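PDB 5JY1: putative short-chain dehydrogenase/reductase from Burkholderia xenovorans, which binds NAD and is probably an oxidoreductase of the short-chain dehydrogenase/reductase family, perhaps acting as a 3-oxoacyl-[acyl-carrier-protein] reductase. Local coordinates for residues A[32-46]-A[57-71]. Sequence-based numbering, arbitrary orientation. Where two conformers were deposited one is given.
Sequences RSFGNEGAAVIIAEI and EIREMGGRSLFVKTD. With NAD (nicotinamide-adenine-dinucleotide), chain E.
Val41 and Ser65 pair in parallel strands 40-45 and 64-69, and Val41 O takes two donors: Leu66 N and, at 2.9 Å, Ser65 OG. With its hydroxyl anti to the backbone N (chi1 -174°), Ser65 turns back to this carbonyl on the face covered by helices 25-36 and 48-60. There Ile43 and Ile58 reach tip to tip, CD1 to CD1 at 4.0 Å. On the other face, beside helix 75-89, Ile42 lies alongside Leu66, pointing the same way, and its CG2 meets Val68 CG2 at 3.7 Å. Between the helices, Arg32 NH1 forms a salt bridge with Glu57 OE1 at 2.9 Å; the guanidinium and carboxylate planes stand 83° apart, and the nitrogen comes from above the carboxylate. Met61 CE lies over the centre of one guanidinium face. Second partners, Glu228 for Arg32 and Arg28 for Glu57, extend this pair into a charge network. Near Gly38, the Arg64 guanidinium lays a face over Ala40 CB while its NH1 bonds Gly38 O at 3.2 Å. Beside the cofactor, the Ile46 and Asp71 side chains lie side by side, pointing the same way, Ile46 CD1 3.6 Å from Asp71 CG. A bend at chi2 (62°) brings the Glu45 carboxylate to the NAD adenosine ribose: OE1 accepts from O3B at 2.7 Å and OE2 from O2B at a very short 2.5 Å. Asp71 OD1, also bonded to Thr73, takes a weak bond from adenine N6A. This Rossmann beta-alpha-beta unit thus sets an acid on both ribose hydroxyls, consistent with a preference for NAD over NADP, whose 2'-phosphate it would probably repel.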
ATOM      1  N   ARG A  32      13.066   4.314 -27.973  1.00 20.01           N
ATOM      2  CA  ARG A  32      13.156   5.553 -28.741  1.00 18.70           C
ATOM      3  C   ARG A  32      13.343   6.761 -27.829  1.00 27.43           C
ATOM      4  O   ARG A  32      14.106   7.680 -28.161  1.00 23.82           O
ATOM      5  CB  ARG A  32      11.914   5.712 -29.621  1.00 22.04           C
ATOM      6  CG  ARG A  32      11.908   4.803 -30.849  1.00 22.35           C
ATOM      7  CD  ARG A  32      10.528   4.706 -31.473  1.00 23.28           C
ATOM      8  NE  ARG A  32      10.006   6.023 -31.825  1.00 26.73           N
ATOM      9  CZ  ARG A  32      10.027   6.540 -33.049  1.00 30.76           C
ATOM     10  NH1 ARG A  32      10.529   5.848 -34.063  1.00 36.65           N
ATOM     11  NH2 ARG A  32       9.533   7.752 -33.260  1.00 31.41           N
ATOM     12  N   SER A  33      12.655   6.781 -26.679  1.00 23.24           N
ATOM     13  CA  SER A  33      12.843   7.871 -25.722  0.68 17.41           C
ATOM     14  C   SER A  33      14.274   7.908 -25.210  1.00 21.88           C
ATOM     15  O   SER A  33      14.871   8.983 -25.100  1.00 21.86           O
ATOM     16  CB  SER A  33      11.872   7.727 -24.547  0.68 16.17           C
ATOM     17  OG  SER A  33      10.536   7.680 -24.996  0.68 20.29           O
ATOM     18  N   PHE A  34      14.839   6.740 -24.888  1.00 19.72           N
ATOM     19  CA  PHE A  34      16.232   6.667 -24.451  1.00 18.18           C
ATOM     20  C   PHE A  34      17.179   7.164 -25.538  1.00 21.69           C
ATOM     21  O   PHE A  34      18.163   7.856 -25.250  1.00 19.25           O
ATOM     22  CB  PHE A  34      16.597   5.224 -24.083  1.00 16.05           C
ATOM     23  CG  PHE A  34      16.070   4.758 -22.753  1.00 19.46           C
ATOM     24  CD1 PHE A  34      15.203   5.533 -21.998  1.00 18.13           C
ATOM     25  CD2 PHE A  34      16.466   3.524 -22.251  1.00 15.75           C
ATOM     26  CE1 PHE A  34      14.734   5.080 -20.764  1.00 18.39           C
ATOM     27  CE2 PHE A  34      16.011   3.074 -21.018  1.00 16.11           C
ATOM     28  CZ  PHE A  34      15.140   3.850 -20.281  1.00 18.48           C
ATOM     29  N   GLY A  35      16.927   6.779 -26.790  1.00 16.77           N
ATOM     30  CA  GLY A  35      17.795   7.222 -27.867  1.00 19.87           C
ATOM     31  C   GLY A  35      17.830   8.732 -27.994  1.00 25.06           C
ATOM     32  O   GLY A  35      18.888   9.319 -28.231  1.00 25.84           O
ATOM     33  N   ASN A  36      16.675   9.382 -27.814  1.00 25.20           N
ATOM     34  CA  ASN A  36      16.608  10.834 -27.924  1.00 24.33           C
ATOM     35  C   ASN A  36      17.247  11.538 -26.732  1.00 23.92           C
ATOM     36  O   ASN A  36      17.554  12.730 -26.826  1.00 27.41           O
ATOM     37  CB  ASN A  36      15.155  11.285 -28.087  1.00 27.95           C
ATOM     38  CG  ASN A  36      14.589  10.947 -29.456  1.00 37.14           C
ATOM     39  OD1 ASN A  36      15.300  10.984 -30.464  1.00 40.88           O
ATOM     40  ND2 ASN A  36      13.305  10.604 -29.499  1.00 35.96           N
ATOM     41  N   GLU A  37      17.459  10.833 -25.619  1.00 19.87           N
ATOM     42  CA  GLU A  37      18.176  11.393 -24.482  1.00 20.94           C
ATOM     43  C   GLU A  37      19.667  11.065 -24.497  1.00 20.58           C
ATOM     44  O   GLU A  37      20.353  11.325 -23.505  1.00 23.81           O
ATOM     45  CB  GLU A  37      17.544  10.921 -23.165  1.00 19.65           C
ATOM     46  CG  GLU A  37      16.126  11.414 -22.965  1.00 24.39           C
ATOM     47  CD  GLU A  37      16.026  12.928 -22.884  1.00 30.80           C
ATOM     48  OE1 GLU A  37      16.989  13.583 -22.424  1.00 25.77           O
ATOM     49  OE2 GLU A  37      14.974  13.466 -23.283  1.00 34.92           O
ATOM     50  N   GLY A  38      20.183  10.499 -25.588  1.00 21.65           N
ATOM     51  CA  GLY A  38      21.608  10.315 -25.747  1.00 20.24           C
ATOM     52  C   GLY A  38      22.155   8.963 -25.341  1.00 21.43           C
ATOM     53  O   GLY A  38      23.370   8.757 -25.436  1.00 25.49           O
ATOM     54  N   ALA A  39      21.314   8.041 -24.889  1.00 18.02           N
ATOM     55  CA  ALA A  39      21.808   6.721 -24.528  1.00 16.32           C
ATOM     56  C   ALA A  39      22.017   5.883 -25.779  1.00 22.08           C
ATOM     57  O   ALA A  39      21.331   6.057 -26.790  1.00 23.97           O
ATOM     58  CB  ALA A  39      20.832   6.009 -23.590  1.00 20.35           C
ATOM     59  N   ALA A  40      22.994   4.980 -25.711  1.00 20.59           N
ATOM     60  CA  ALA A  40      23.142   3.925 -26.701  1.00 20.37           C
ATOM     61  C   ALA A  40      22.232   2.788 -26.267  1.00 20.33           C
ATOM     62  O   ALA A  40      22.315   2.332 -25.120  1.00 21.69           O
ATOM     63  CB  ALA A  40      24.594   3.461 -26.795  1.00 23.70           C
ATOM     64  N   VAL A  41      21.339   2.355 -27.149  1.00 16.94           N
ATOM     65  CA  VAL A  41      20.261   1.457 -26.748  1.00 20.67           C
ATOM     66  C   VAL A  41      20.435   0.111 -27.437  1.00 17.17           C
ATOM     67  O   VAL A  41      20.387   0.028 -28.671  1.00 19.41           O
ATOM     68  CB  VAL A  41      18.882   2.049 -27.059  1.00 20.53           C
ATOM     69  CG1 VAL A  41      17.810   1.170 -26.442  1.00 17.75           C
ATOM     70  CG2 VAL A  41      18.783   3.490 -26.519  1.00 20.64           C
ATOM     71  N   ILE A  42      20.584  -0.941 -26.635  1.00 20.93           N
ATOM     72  CA  ILE A  42      20.545  -2.310 -27.141  1.00 20.56           C
ATOM     73  C   ILE A  42      19.095  -2.762 -27.244  1.00 18.66           C
ATOM     74  O   ILE A  42      18.348  -2.747 -26.256  1.00 18.72           O
ATOM     75  CB  ILE A  42      21.351  -3.258 -26.246  1.00 18.17           C
ATOM     76  CG1 ILE A  42      22.828  -2.874 -26.258  1.00 22.73           C
ATOM     77  CG2 ILE A  42      21.178  -4.706 -26.731  1.00 18.50           C
ATOM     78  CD1 ILE A  42      23.493  -3.078 -27.615  1.00 28.51           C
ATOM     79  N   ILE A  43      18.696  -3.175 -28.442  1.00 19.63           N
ATOM     80  CA  ILE A  43      17.330  -3.621 -28.709  1.00 22.44           C
ATOM     81  C   ILE A  43      17.365  -5.134 -28.530  1.00 20.28           C
ATOM     82  O   ILE A  43      17.704  -5.880 -29.449  1.00 21.45           O
ATOM     83  CB  ILE A  43      16.856  -3.210 -30.105  1.00 21.22           C
ATOM     84  CG1 ILE A  43      17.025  -1.698 -30.323  1.00 21.05           C
ATOM     85  CG2 ILE A  43      15.400  -3.623 -30.334  1.00 20.53           C
ATOM     86  CD1 ILE A  43      16.347  -0.826 -29.268  1.00 23.48           C
ATOM     87  N   ALA A  44      17.058  -5.588 -27.314  1.00 17.01           N
ATOM     88  CA  ALA A  44      17.175  -7.008 -26.971  1.00 15.80           C
ATOM     89  C   ALA A  44      15.830  -7.677 -27.222  1.00 23.04           C
ATOM     90  O   ALA A  44      15.006  -7.834 -26.320  1.00 18.72           O
ATOM     91  CB  ALA A  44      17.645  -7.172 -25.530  1.00 15.90           C
ATOM     92  N   GLU A  45      15.622  -8.107 -28.468  1.00 20.98           N
ATOM     93  CA  GLU A  45      14.312  -8.467 -28.995  1.00 25.54           C
ATOM     94  C   GLU A  45      14.397  -9.802 -29.733  1.00 25.08           C
ATOM     95  O   GLU A  45      15.385 -10.075 -30.419  1.00 24.90           O
ATOM     96  CB  GLU A  45      13.811  -7.336 -29.929  1.00 21.73           C
ATOM     97  CG  GLU A  45      12.600  -7.657 -30.778  1.00 21.30           C
ATOM     98  CD  GLU A  45      11.369  -7.965 -29.960  1.00 25.78           C
ATOM     99  OE1 GLU A  45      10.981  -7.129 -29.107  1.00 23.06           O
ATOM    100  OE2 GLU A  45      10.796  -9.054 -30.164  1.00 27.11           O
ATOM    101  N   ILE A  46      13.363 -10.642 -29.587  1.00 22.45           N
ATOM    102  CA  ILE A  46      13.378 -11.956 -30.243  1.00 23.11           C
ATOM    103  C   ILE A  46      12.924 -11.868 -31.703  1.00 25.27           C
ATOM    104  O   ILE A  46      13.362 -12.670 -32.545  1.00 26.15           O
ATOM    105  CB  ILE A  46      12.524 -12.962 -29.444  1.00 24.53           C
ATOM    106  CG1 ILE A  46      12.813 -14.402 -29.882  1.00 25.15           C
ATOM    107  CG2 ILE A  46      11.032 -12.638 -29.576  1.00 24.75           C
ATOM    108  CD1 ILE A  46      12.265 -15.448 -28.923  1.00 27.72           C
ATOM    109  N   GLU A  57      15.258   3.024 -36.590  1.00 31.23           N
ATOM    110  CA  GLU A  57      14.523   4.234 -36.224  1.00 32.53           C
ATOM    111  C   GLU A  57      15.364   5.132 -35.328  1.00 32.03           C
ATOM    112  O   GLU A  57      15.440   6.349 -35.540  1.00 31.54           O
ATOM    113  CB  GLU A  57      13.208   3.870 -35.526  1.00 33.07           C
ATOM    114  CG  GLU A  57      12.108   3.412 -36.472  1.00 40.86           C
ATOM    115  CD  GLU A  57      10.893   2.852 -35.746  1.00 39.84           C
ATOM    116  OE1 GLU A  57      10.804   2.991 -34.507  1.00 38.82           O
ATOM    117  OE2 GLU A  57      10.022   2.262 -36.422  1.00 42.69           O
ATOM    118  N   ILE A  58      16.003   4.547 -34.315  1.00 24.26           N
ATOM    119  CA  ILE A  58      16.815   5.332 -33.390  1.00 25.51           C
ATOM    120  C   ILE A  58      17.989   5.968 -34.121  1.00 33.38           C
ATOM    121  O   ILE A  58      18.324   7.135 -33.887  1.00 34.36           O
ATOM    122  CB  ILE A  58      17.278   4.455 -32.213  1.00 25.30           C
ATOM    123  CG1 ILE A  58      16.084   4.107 -31.312  1.00 26.36           C
ATOM    124  CG2 ILE A  58      18.391   5.145 -31.439  1.00 27.22           C
ATOM    125  CD1 ILE A  58      16.347   2.979 -30.332  1.00 23.38           C
ATOM    126  N   ARG A  59      18.621   5.216 -35.029  1.00 27.66           N
ATOM    127  CA  ARG A  59      19.739   5.764 -35.793  1.00 31.84           C
ATOM    128  C   ARG A  59      19.286   6.899 -36.700  1.00 32.81           C
ATOM    129  O   ARG A  59      19.945   7.943 -36.772  1.00 35.03           O
ATOM    130  CB  ARG A  59      20.410   4.661 -36.613  1.00 32.33           C
ATOM    131  CG  ARG A  59      21.083   3.596 -35.769  1.00 28.89           C
ATOM    132  CD  ARG A  59      21.846   2.595 -36.626  1.00 29.47           C
ATOM    133  NE  ARG A  59      22.544   1.628 -35.785  1.00 28.48           N
ATOM    134  CZ  ARG A  59      23.146   0.531 -36.235  1.00 31.65           C
ATOM    135  NH1 ARG A  59      23.140   0.246 -37.529  1.00 32.65           N
ATOM    136  NH2 ARG A  59      23.750  -0.286 -35.381  1.00 29.84           N
ATOM    137  N   GLU A  60      18.158   6.719 -37.392  1.00 31.79           N
ATOM    138  CA  GLU A  60      17.657   7.745 -38.300  1.00 39.68           C
ATOM    139  C   GLU A  60      17.302   9.032 -37.568  1.00 40.25           C
ATOM    140  O   GLU A  60      17.305  10.105 -38.181  1.00 42.65           O
ATOM    141  CB  GLU A  60      16.441   7.223 -39.067  1.00 40.15           C
ATOM    142  N   MET A  61      17.006   8.952 -36.277  1.00 36.22           N
ATOM    143  CA  MET A  61      16.730  10.123 -35.460  1.00 34.54           C
ATOM    144  C   MET A  61      17.988  10.702 -34.828  1.00 34.16           C
ATOM    145  O   MET A  61      17.885  11.597 -33.986  1.00 39.31           O
ATOM    146  CB  MET A  61      15.710   9.779 -34.372  1.00 35.74           C
ATOM    147  CG  MET A  61      14.301   9.571 -34.902  1.00 45.72           C
ATOM    148  SD  MET A  61      13.087   9.351 -33.588  1.00 54.17           S
ATOM    149  CE  MET A  61      13.466   7.698 -33.021  1.00 36.24           C
ATOM    150  N   GLY A  62      19.164  10.209 -35.207  1.00 33.30           N
ATOM    151  CA  GLY A  62      20.416  10.735 -34.707  1.00 33.74           C
ATOM    152  C   GLY A  62      20.968  10.070 -33.466  1.00 34.84           C
ATOM    153  O   GLY A  62      21.970  10.551 -32.928  1.00 36.90           O
ATOM    154  N   GLY A  63      20.358   8.982 -32.991  1.00 29.39           N
ATOM    155  CA  GLY A  63      20.832   8.286 -31.816  1.00 28.02           C
ATOM    156  C   GLY A  63      21.734   7.104 -32.155  1.00 28.44           C
ATOM    157  O   GLY A  63      22.090   6.860 -33.304  1.00 29.16           O
ATOM    158  N   ARG A  64      22.111   6.372 -31.104  1.00 27.51           N
ATOM    159  CA  ARG A  64      22.923   5.170 -31.237  0.52 26.67           C
ATOM    160  C   ARG A  64      22.135   3.967 -30.739  1.00 25.54           C
ATOM    161  O   ARG A  64      21.491   4.022 -29.687  1.00 25.71           O
ATOM    162  CB  ARG A  64      24.237   5.285 -30.463  0.52 29.60           C
ATOM    163  CG  ARG A  64      25.289   6.159 -31.130  0.52 33.13           C
ATOM    164  CD  ARG A  64      26.446   6.382 -30.183  0.52 36.17           C
ATOM    165  NE  ARG A  64      25.972   6.980 -28.938  0.52 38.45           N
ATOM    166  CZ  ARG A  64      26.495   6.735 -27.741  0.52 39.12           C
ATOM    167  NH1 ARG A  64      25.989   7.328 -26.666  0.52 40.42           N
ATOM    168  NH2 ARG A  64      27.512   5.892 -27.618  0.52 37.35           N
ATOM    169  N   SER A  65      22.186   2.881 -31.507  1.00 22.95           N
ATOM    170  CA  SER A  65      21.427   1.686 -31.162  1.00 20.66           C
ATOM    171  C   SER A  65      22.076   0.471 -31.809  1.00 21.84           C
ATOM    172  O   SER A  65      22.801   0.588 -32.798  1.00 24.52           O
ATOM    173  CB  SER A  65      19.966   1.820 -31.607  1.00 24.28           C
ATOM    174  OG  SER A  65      19.180   0.738 -31.155  1.00 29.06           O
ATOM    175  N   LEU A  66      21.806  -0.697 -31.229  1.00 25.14           N
ATOM    176  CA  LEU A  66      22.229  -1.967 -31.813  1.00 22.27           C
ATOM    177  C   LEU A  66      21.174  -3.016 -31.509  1.00 20.48           C
ATOM    178  O   LEU A  66      20.854  -3.262 -30.341  1.00 22.27           O
ATOM    179  CB  LEU A  66      23.592  -2.415 -31.275  1.00 23.88           C
ATOM    180  CG  LEU A  66      24.116  -3.738 -31.852  1.00 29.18           C
ATOM    181  CD1 LEU A  66      24.426  -3.595 -33.336  1.00 29.58           C
ATOM    182  CD2 LEU A  66      25.332  -4.227 -31.097  1.00 31.00           C
ATOM    183  N   PHE A  67      20.644  -3.638 -32.553  1.00 24.76           N
ATOM    184  CA  PHE A  67      19.769  -4.782 -32.365  1.00 24.50           C
ATOM    185  C   PHE A  67      20.607  -6.001 -32.013  1.00 19.33           C
ATOM    186  O   PHE A  67      21.584  -6.316 -32.707  1.00 20.69           O
ATOM    187  CB  PHE A  67      18.949  -5.063 -33.624  1.00 22.63           C
ATOM    188  CG  PHE A  67      18.329  -6.432 -33.629  1.00 26.62           C
ATOM    189  CD1 PHE A  67      17.269  -6.728 -32.782  1.00 24.28           C
ATOM    190  CD2 PHE A  67      18.825  -7.432 -34.449  1.00 26.92           C
ATOM    191  CE1 PHE A  67      16.700  -7.984 -32.774  1.00 26.69           C
ATOM    192  CE2 PHE A  67      18.261  -8.695 -34.444  1.00 27.37           C
ATOM    193  CZ  PHE A  67      17.192  -8.970 -33.600  1.00 24.05           C
ATOM    194  N   VAL A  68      20.235  -6.678 -30.931  1.00 22.60           N
ATOM    195  CA  VAL A  68      20.862  -7.933 -30.528  1.00 21.26           C
ATOM    196  C   VAL A  68      19.738  -8.935 -30.322  1.00 21.07           C
ATOM    197  O   VAL A  68      18.937  -8.788 -29.390  1.00 19.75           O
ATOM    198  CB  VAL A  68      21.705  -7.783 -29.253  1.00 21.05           C
ATOM    199  CG1 VAL A  68      22.352  -9.117 -28.888  1.00 20.26           C
ATOM    200  CG2 VAL A  68      22.774  -6.707 -29.448  1.00 20.52           C
ATOM    201  N   LYS A  69      19.656  -9.936 -31.202  1.00 21.26           N
ATOM    202  CA  LYS A  69      18.617 -10.942 -31.047  1.00 20.61           C
ATOM    203  C   LYS A  69      18.772 -11.618 -29.690  1.00 20.14           C
ATOM    204  O   LYS A  69      19.859 -12.095 -29.339  1.00 21.26           O
ATOM    205  CB  LYS A  69      18.670 -11.967 -32.184  1.00 21.49           C
ATOM    206  CG  LYS A  69      17.413 -12.827 -32.253  1.00 28.29           C
ATOM    207  CD  LYS A  69      17.511 -13.923 -33.318  1.00 29.64           C
ATOM    208  CE  LYS A  69      17.293 -13.383 -34.723  1.00 36.50           C
ATOM    209  NZ  LYS A  69      17.439 -14.435 -35.771  1.00 43.28           N
ATOM    210  N   THR A  70      17.678 -11.636 -28.927  1.00 20.23           N
ATOM    211  CA  THR A  70      17.662 -12.075 -27.536  1.00 21.24           C
ATOM    212  C   THR A  70      16.361 -12.806 -27.257  1.00 24.13           C
ATOM    213  O   THR A  70      15.284 -12.306 -27.594  1.00 22.07           O
ATOM    214  CB  THR A  70      17.795 -10.881 -26.577  1.00 20.65           C
ATOM    215  OG1 THR A  70      18.973 -10.137 -26.898  1.00 20.46           O
ATOM    216  CG2 THR A  70      17.890 -11.348 -25.130  1.00 18.27           C
ATOM    217  N   ASP A  71      16.466 -13.980 -26.634  1.00 18.97           N
ATOM    218  CA  ASP A  71      15.322 -14.761 -26.170  1.00 23.15           C
ATOM    219  C   ASP A  71      15.403 -14.773 -24.648  1.00 20.52           C
ATOM    220  O   ASP A  71      16.237 -15.486 -24.081  1.00 20.27           O
ATOM    221  CB  ASP A  71      15.364 -16.177 -26.750  1.00 23.90           C
ATOM    222  CG  ASP A  71      14.167 -17.034 -26.337  1.00 25.73           C
ATOM    223  OD1 ASP A  71      13.445 -16.674 -25.387  1.00 28.36           O
ATOM    224  OD2 ASP A  71      13.958 -18.100 -26.963  1.00 26.71           O
TER
HETATM  225  PA  NAD E 301       3.855  -6.007 -26.406  0.84 24.54           P
HETATM  226  O1A NAD E 301       3.124  -7.308 -26.539  0.84 26.92           O
HETATM  227  O2A NAD E 301       3.286  -4.897 -27.278  0.84 30.02           O
HETATM  228  O5B NAD E 301       5.481  -6.198 -26.738  0.84 21.58           O
HETATM  229  C5B NAD E 301       6.092  -7.314 -26.190  0.84 20.55           C
HETATM  230  C4B NAD E 301       7.558  -7.407 -26.780  0.84 21.09           C
HETATM  231  O4B NAD E 301       8.174  -8.372 -26.187  0.84 20.86           O
HETATM  232  C3B NAD E 301       7.455  -7.812 -28.291  0.84 27.25           C
HETATM  233  O3B NAD E 301       8.283  -6.996 -29.061  0.84 25.20           O
HETATM  234  C2B NAD E 301       7.919  -9.249 -28.288  0.84 31.24           C
HETATM  235  O2B NAD E 301       8.430  -9.658 -29.649  0.84 27.98           O
HETATM  236  C1B NAD E 301       8.861  -9.229 -27.364  0.84 25.99           C
HETATM  237  N9A NAD E 301       9.140 -10.564 -26.866  0.84 20.98           N
HETATM  238  C8A NAD E 301       8.241 -11.529 -26.656  0.84 23.64           C
HETATM  239  N7A NAD E 301       8.881 -12.590 -26.210  0.84 25.49           N
HETATM  240  C5A NAD E 301      10.180 -12.286 -26.142  0.84 21.22           C
HETATM  241  C6A NAD E 301      11.278 -13.052 -25.746  0.84 19.96           C
HETATM  242  N6A NAD E 301      11.482 -14.408 -25.255  0.84 22.79           N
HETATM  243  N1A NAD E 301      12.486 -12.522 -25.766  0.84 19.48           N
HETATM  244  C2A NAD E 301      12.653 -11.221 -26.178  0.84 18.91           C
HETATM  245  N3A NAD E 301      11.595 -10.472 -26.573  0.84 19.70           N
HETATM  246  C4A NAD E 301      10.344 -11.030 -26.543  0.84 20.19           C
HETATM  247  O3  NAD E 301       3.810  -5.567 -24.816  0.84 24.44           O
HETATM  248  PN  NAD E 301       3.398  -4.130 -24.162  0.84 27.36           P
HETATM  249  O1N NAD E 301       1.886  -3.983 -24.199  0.84 27.40           O
HETATM  250  O2N NAD E 301       4.047  -2.923 -24.865  0.84 26.55           O
HETATM  251  O5D NAD E 301       3.851  -4.204 -22.570  0.84 26.66           O
HETATM  252  C5D NAD E 301       5.235  -4.090 -22.244  0.84 25.32           C
HETATM  253  C4D NAD E 301       5.434  -4.267 -20.702  0.84 24.73           C
HETATM  254  O4D NAD E 301       4.560  -3.516 -20.034  0.84 23.27           O
HETATM  255  C3D NAD E 301       5.121  -5.719 -20.327  0.84 27.44           C
HETATM  256  O3D NAD E 301       5.924  -6.148 -19.335  0.84 24.96           O
HETATM  257  C2D NAD E 301       3.655  -5.641 -19.836  0.84 28.03           C
HETATM  258  O2D NAD E 301       3.404  -6.836 -18.987  0.84 26.87           O
HETATM  259  C1D NAD E 301       3.617  -4.501 -19.178  0.84 26.40           C
HETATM  260  N1N NAD E 301       2.283  -3.925 -19.122  0.84 28.64           N
HETATM  261  C2N NAD E 301       1.754  -3.284 -20.199  0.84 22.78           C
HETATM  262  C3N NAD E 301       0.471  -2.733 -20.146  0.84 22.74           C
HETATM  263  C7N NAD E 301      -0.128  -2.024 -21.338  0.84 23.83           C
HETATM  264  O7N NAD E 301      -1.165  -1.388 -21.226  0.84 26.17           O
HETATM  265  N7N NAD E 301       0.504  -2.091 -22.597  0.84 25.62           N
HETATM  266  C4N NAD E 301      -0.261  -2.843 -18.992  0.84 24.35           C
HETATM  267  C5N NAD E 301       0.262  -3.472 -17.918  0.84 29.73           C
HETATM  268  C6N NAD E 301       1.552  -4.018 -17.978  0.84 30.72           C
HETATM  269  O   HOH W   1      21.284   7.901 -28.614  1.00 23.36           O
HETATM  270  O   HOH W   2      17.638   8.660 -31.211  1.00 32.84           O
HETATM  271  O   HOH W   3      18.567  11.233 -30.982  1.00 43.42           O